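Local coordinates for protein uracil-DNA glycosylase (Sulfolobus tokodaii str. 7, PDB 4ZBY) that belongs to the uracil-DNA glycosylase superfamily and holds an iron-sulfur cluster and a uracil in separate pockets of one compact chain, at residues G57-L62 and A167-P172; I118-R123 and I157-T162. All coordinates share one frame; numbering follows the deposited sequence.

Contact 1 of 2, residues G57-L62 and A167-P172; sequences GAAGKL and AALYNP
Leu169, which meets Ala58, Ala59 and Leu62, also places its CB over one face of the neighbouring Tyr170 ring. Leu169 CB lies 3.5 Å above the plane of the Tyr170 ring, displaced from the ring centre. Asn171 OD1 accepts the N-H of Leu174, capping the N-terminus of helix 172-190. The interface itself is aliphatic. CG of Leu169 is anti to the carbonyl carbon (chi1 -73°), which turns its two methyls to the first turn of helix 58-71. There Leu169 CD1 lies 4.0 Å from Ala58 CB and 4.2 Å from Ala59 CB. Leu169 CD2 rests 3.7 Å from Ala58 O. That carbonyl is already used by the helix, since it accepts Leu62 N.

Helix 58-71 and the loop before helix 172-190 belong to the alpha/beta domain of the uracil-DNA glycosylase superfamily, and here the start of one helix packs on the approach to the other. Gly57 is the N-cap of helix 58-71. Its N bonds to OE2 of Glu48, a residue of the uracil pocket.

One turn further on, Leu62 reaches across with CD2. Leu62 CD2 is 4.0 Å from Ala168 CB and 4.1 Å from Leu169 CD2. The leucine ends pass one another running opposite ways. Ala168 also touches Leu178, and Leu62 and Ala168 both touch Arg175, all on helix 172-190.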
loop_
_atom_site.group_PDB
_atom_site.type_symbol
_atom_site.label_atom_id
_atom_site.label_comp_id
_atom_site.label_asym_id
_atom_site.label_seq_id
_atom_site.Cartn_x
_atom_site.Cartn_y
_atom_site.Cartn_z
ATOM N N GLY A 57 -4.159 10.022 -8.722
ATOM C CA GLY A 57 -5.258 10.973 -8.627
ATOM C C GLY A 57 -5.008 11.935 -7.472
ATOM O O GLY A 57 -3.885 12.017 -6.968
ATOM N N ALA A 58 -6.044 12.659 -7.047
ATOM C CA ALA A 58 -5.902 13.633 -5.959
ATOM C C ALA A 58 -5.308 13.029 -4.682
ATOM O O ALA A 58 -4.387 13.599 -4.074
ATOM C CB ALA A 58 -7.257 14.267 -5.643
ATOM N N ALA A 59 -5.839 11.889 -4.251
ATOM C CA ALA A 59 -5.315 11.255 -3.048
ATOM C C ALA A 59 -3.867 10.870 -3.272
ATOM O O ALA A 59 -3.032 11.010 -2.383
ATOM C CB ALA A 59 -6.117 10.036 -2.675
ATOM N N GLY A 60 -3.569 10.365 -4.459
ATOM C CA GLY A 60 -2.199 10.020 -4.767
ATOM C C GLY A 60 -1.223 11.187 -4.788
ATOM O O GLY A 60 -0.057 11.033 -4.378
ATOM N N LYS A 61 -1.667 12.330 -5.301
ATOM C CA LYS A 61 -0.836 13.533 -5.325
ATOM C C LYS A 61 -0.520 13.982 -3.894
ATOM O O LYS A 61 0.595 14.435 -3.610
ATOM C CB LYS A 61 -1.514 14.647 -6.118
ATOM C CG LYS A 61 -1.607 14.303 -7.626
ATOM C CD LYS A 61 -2.503 15.270 -8.393
ATOM C CE LYS A 61 -2.670 14.827 -9.846
ATOM N NZ LYS A 61 -3.424 15.854 -10.634
ATOM N N LEU A 62 -1.480 13.809 -2.990
ATOM C CA LEU A 62 -1.243 14.138 -1.583
ATOM C C LEU A 62 -0.222 13.162 -1.007
ATOM O O LEU A 62 0.690 13.562 -0.285
ATOM C CB LEU A 62 -2.534 14.100 -0.786
ATOM C CG LEU A 62 -2.397 14.316 0.720
ATOM C CD1 LEU A 62 -1.607 15.572 1.017
ATOM C CD2 LEU A 62 -3.795 14.428 1.291
ATOM N N ALA A 167 -8.827 10.220 2.715
ATOM C CA ALA A 167 -9.593 10.701 3.867
ATOM C C ALA A 167 -9.100 12.059 4.344
ATOM O O ALA A 167 -9.787 12.748 5.100
ATOM C CB ALA A 167 -9.534 9.687 5.019
ATOM N N ALA A 168 -7.910 12.439 3.895
ATOM C CA ALA A 168 -7.283 13.676 4.339
ATOM C C ALA A 168 -7.471 14.821 3.352
ATOM O O ALA A 168 -7.130 15.965 3.636
ATOM C CB ALA A 168 -5.813 13.445 4.582
ATOM N N LEU A 169 -8.022 14.515 2.189
ATOM C CA LEU A 169 -8.203 15.529 1.156
ATOM C C LEU A 169 -9.065 16.710 1.591
ATOM O O LEU A 169 -8.740 17.853 1.296
ATOM C CB LEU A 169 -8.809 14.890 -0.089
ATOM C CG LEU A 169 -7.874 14.010 -0.915
ATOM C CD1 LEU A 169 -8.691 13.304 -1.993
ATOM C CD2 LEU A 169 -6.772 14.855 -1.539
ATOM N N TYR A 170 -10.161 16.443 2.290
ATOM C CA TYR A 170 -11.091 17.515 2.638
ATOM C C TYR A 170 -11.340 17.580 4.137
ATOM O O TYR A 170 -12.405 17.980 4.579
ATOM C CB TYR A 170 -12.410 17.332 1.875
ATOM C CG TYR A 170 -12.192 16.994 0.418
ATOM C CD1 TYR A 170 -11.854 17.979 -0.504
ATOM C CD2 TYR A 170 -12.304 15.688 -0.032
ATOM C CE1 TYR A 170 -11.639 17.670 -1.842
ATOM C CE2 TYR A 170 -12.092 15.366 -1.360
ATOM C CZ TYR A 170 -11.759 16.358 -2.261
ATOM O OH TYR A 170 -11.537 16.020 -3.585
ATOM N N ASN A 171 -10.331 17.208 4.912
ATOM C CA ASN A 171 -10.435 17.168 6.366
ATOM C C ASN A 171 -9.117 17.615 6.971
ATOM O O ASN A 171 -8.206 16.795 7.145
ATOM C CB ASN A 171 -10.791 15.751 6.820
ATOM C CG ASN A 171 -11.078 15.660 8.297
ATOM O OD1 ASN A 171 -10.568 16.442 9.098
ATOM N ND2 ASN A 171 -11.897 14.686 8.673
ATOM N N PRO A 172 -8.996 18.916 7.263
ATOM C CA PRO A 172 -7.741 19.502 7.749
ATOM C C PRO A 172 -7.191 18.799 8.985
ATOM O O PRO A 172 -5.975 18.600 9.104
ATOM C CB PRO A 172 -8.132 20.941 8.060
ATOM C CG PRO A 172 -9.249 21.219 7.113
ATOM C CD PRO A 172 -10.030 19.943 7.049
#

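Contact 2 of 2, residues I118-R123 and I157-T162; sequences IVTLGR and IIVFPT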
loop_
_atom_site.group_PDB
_atom_site.type_symbol
_atom_site.label_atom_id
_atom_site.label_comp_id
_atom_site.label_asym_id
_atom_site.label_seq_id
_atom_site.Cartn_x
_atom_site.Cartn_y
_atom_site.Cartn_z
ATOM N N ILE A 118 6.496 -1.362 6.106
ATOM C CA ILE A 118 5.309 -1.318 5.266
ATOM C C ILE A 118 4.335 -0.317 5.857
ATOM O O ILE A 118 3.918 -0.460 7.003
ATOM C CB ILE A 118 4.614 -2.678 5.148
ATOM C CG1 ILE A 118 5.519 -3.677 4.422
ATOM C CG2 ILE A 118 3.304 -2.524 4.379
ATOM C CD1 ILE A 118 5.038 -5.125 4.525
ATOM N N VAL A 119 3.990 0.705 5.081
ATOM C CA VAL A 119 2.961 1.655 5.505
ATOM C C VAL A 119 1.630 1.206 4.913
ATOM O O VAL A 119 1.494 1.160 3.686
ATOM C CB VAL A 119 3.300 3.081 5.026
ATOM C CG1 VAL A 119 2.244 4.070 5.462
ATOM C CG2 VAL A 119 4.679 3.484 5.547
ATOM N N THR A 120 0.684 0.830 5.775
ATOM C CA THR A 120 -0.606 0.343 5.281
ATOM C C THR A 120 -1.571 1.508 5.354
ATOM O O THR A 120 -1.998 1.955 6.428
ATOM C CB THR A 120 -1.151 -0.897 6.044
ATOM O OG1 THR A 120 -1.181 -0.642 7.442
ATOM C CG2 THR A 120 -0.255 -2.119 5.828
ATOM N N LEU A 121 -1.904 1.998 4.170
ATOM C CA LEU A 121 -2.741 3.175 4.007
ATOM C C LEU A 121 -4.201 2.758 3.994
ATOM O O LEU A 121 -4.710 2.287 2.968
ATOM C CB LEU A 121 -2.390 3.906 2.690
ATOM C CG LEU A 121 -0.936 4.366 2.500
ATOM C CD1 LEU A 121 -0.700 4.722 1.015
ATOM C CD2 LEU A 121 -0.644 5.559 3.420
ATOM N N GLY A 122 -4.864 2.919 5.136
ATOM C CA GLY A 122 -6.303 2.684 5.214
ATOM C C GLY A 122 -6.659 1.313 5.767
ATOM O O GLY A 122 -5.778 0.469 5.992
ATOM N N ARG A 123 -7.959 1.073 5.934
ATOM C CA ARG A 123 -8.414 -0.089 6.669
ATOM C C ARG A 123 -8.257 -1.398 5.923
ATOM O O ARG A 123 -8.089 -2.435 6.545
ATOM C CB ARG A 123 -9.890 0.075 7.073
ATOM C CG ARG A 123 -10.879 0.214 5.900
ATOM C CD ARG A 123 -12.284 0.429 6.443
ATOM N NE ARG A 123 -13.326 0.521 5.406
ATOM C CZ ARG A 123 -14.087 -0.501 5.007
ATOM N NH1 ARG A 123 -13.911 -1.714 5.521
ATOM N NH2 ARG A 123 -15.045 -0.312 4.102
ATOM N N ILE A 157 9.838 -6.827 9.835
ATOM C CA ILE A 157 9.269 -5.740 9.054
ATOM C C ILE A 157 8.460 -4.886 10.004
ATOM O O ILE A 157 7.709 -5.414 10.830
ATOM C CB ILE A 157 8.371 -6.251 7.908
ATOM C CG1 ILE A 157 9.234 -6.987 6.873
ATOM C CG2 ILE A 157 7.635 -5.078 7.235
ATOM C CD1 ILE A 157 8.439 -7.747 5.844
ATOM N N ILE A 158 8.642 -3.576 9.925
ATOM C CA ILE A 158 7.860 -2.664 10.754
ATOM C C ILE A 158 6.610 -2.278 9.995
ATOM O O ILE A 158 6.699 -1.697 8.911
ATOM C CB ILE A 158 8.641 -1.404 11.082
ATOM C CG1 ILE A 158 9.899 -1.752 11.884
ATOM C CG2 ILE A 158 7.778 -0.453 11.833
ATOM C CD1 ILE A 158 10.890 -0.598 11.965
ATOM N N VAL A 159 5.449 -2.603 10.546
ATOM C CA VAL A 159 4.197 -2.263 9.886
ATOM C C VAL A 159 3.602 -1.037 10.557
ATOM O O VAL A 159 3.452 -0.989 11.779
ATOM C CB VAL A 159 3.178 -3.431 9.920
ATOM C CG1 VAL A 159 1.810 -2.980 9.354
ATOM C CG2 VAL A 159 3.710 -4.623 9.140
ATOM N N PHE A 160 3.276 -0.037 9.757
ATOM C CA PHE A 160 2.761 1.208 10.298
ATOM C C PHE A 160 1.468 1.609 9.612
ATOM O O PHE A 160 1.488 2.101 8.488
ATOM C CB PHE A 160 3.808 2.325 10.143
ATOM C CG PHE A 160 3.582 3.479 11.045
ATOM C CD1 PHE A 160 4.419 3.692 12.126
ATOM C CD2 PHE A 160 2.506 4.347 10.847
ATOM C CE1 PHE A 160 4.184 4.755 13.003
ATOM C CE2 PHE A 160 2.271 5.418 11.721
ATOM C CZ PHE A 160 3.121 5.625 12.777
ATOM N N PRO A 161 0.328 1.400 10.292
ATOM C CA PRO A 161 -0.932 1.748 9.650
ATOM C C PRO A 161 -1.228 3.239 9.746
ATOM O O PRO A 161 -0.959 3.826 10.777
ATOM C CB PRO A 161 -1.978 0.952 10.458
ATOM C CG PRO A 161 -1.184 -0.039 11.267
ATOM C CD PRO A 161 0.134 0.626 11.529
ATOM N N THR A 162 -1.778 3.825 8.692
ATOM C CA THR A 162 -2.273 5.199 8.730
ATOM C C THR A 162 -3.661 5.296 8.096
ATOM O O THR A 162 -4.168 4.329 7.525
ATOM C CB THR A 162 -1.345 6.158 7.977
ATOM O OG1 THR A 162 -1.554 6.014 6.563
ATOM C CG2 THR A 162 0.130 5.869 8.294
#
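Ile118 bridges Ile158 and Phe160 across two parallel strands, whose segments 118-121 and 157-162 run with their axes 23° apart. Ile118 uses both polar backbone atoms on this side. Ile118 N donates to Ile158 O at 2.8 Å, and Ile118 O accepts Phe160 N at 2.9 Å, almost in line with the carbonyl bond. Thr120 repeats the pattern. Thr120 N reaches Phe160 O at 3.1 Å from above the carbonyl plane, 48° out of it. Thr120 O accepts Thr162 N at 2.9 Å. Gly122 N closes the series on Thr162 O. Pro161 has no N-H, but its CA makes a CH...O contact with Thr120 O. On its other edge strand 117-121 bonds to strand 37-41, where Val119 pairs with Met38 and Val40.

These are inner strands of this chain's mixed sheet. Helix 123-133 packs on the face of Thr120, Val159 and Pro161. Helix 172-190 packs on the face of Val119, Phe160 and Thr162.

Two buried hydroxyls have partners. Thr120 OG1 sits between its backbone N and carbonyl carbon (chi1 53°), lies 3.3 Å from Pro161 CA, and bonds to Thr126 OG1. Gly122 O shares that Thr126 hydroxyl. Thr162 OG1 is hydrogen-bonded to a residue flanking the segments, while Leu121 CD2 lies 3.3 Å from Thr162 OG1. At the far end Ile118 CD1 meets Ile157 CG2 at 3.8 Å.

Gly122 is the N-cap of helix 123-133. The N and O atoms of Ile118 and Thr120 are all used between the strands, and Gly122 N is taken by Thr162 O. Arg123 N, just past this last strand bond, instead bonds a sulfonate oxygen of MES, probably from the crystallisation liquor.

Contact 1 and contact 2 do not touch. Their centres are about 17 Å apart and their nearest atoms about 8 Å apart. In sequence, both segments of contact 2 fall between those of contact 1. Helix 172-190 joins them: Leu178 touches Ala168 of contact 1 and Thr162 of contact 2. Both contacts also approach the bound uracil. The side chain of Ala59 is about 5 Å from the uracil. The side chain of Leu121 is about 6 Å from the uracil. Leu121 touches Phe55, a pocket residue just before 57-62. His164, also of the pocket, lies in the chain between 157-162 and 167-172. The iron-sulfur cluster is bound by other parts of the chain.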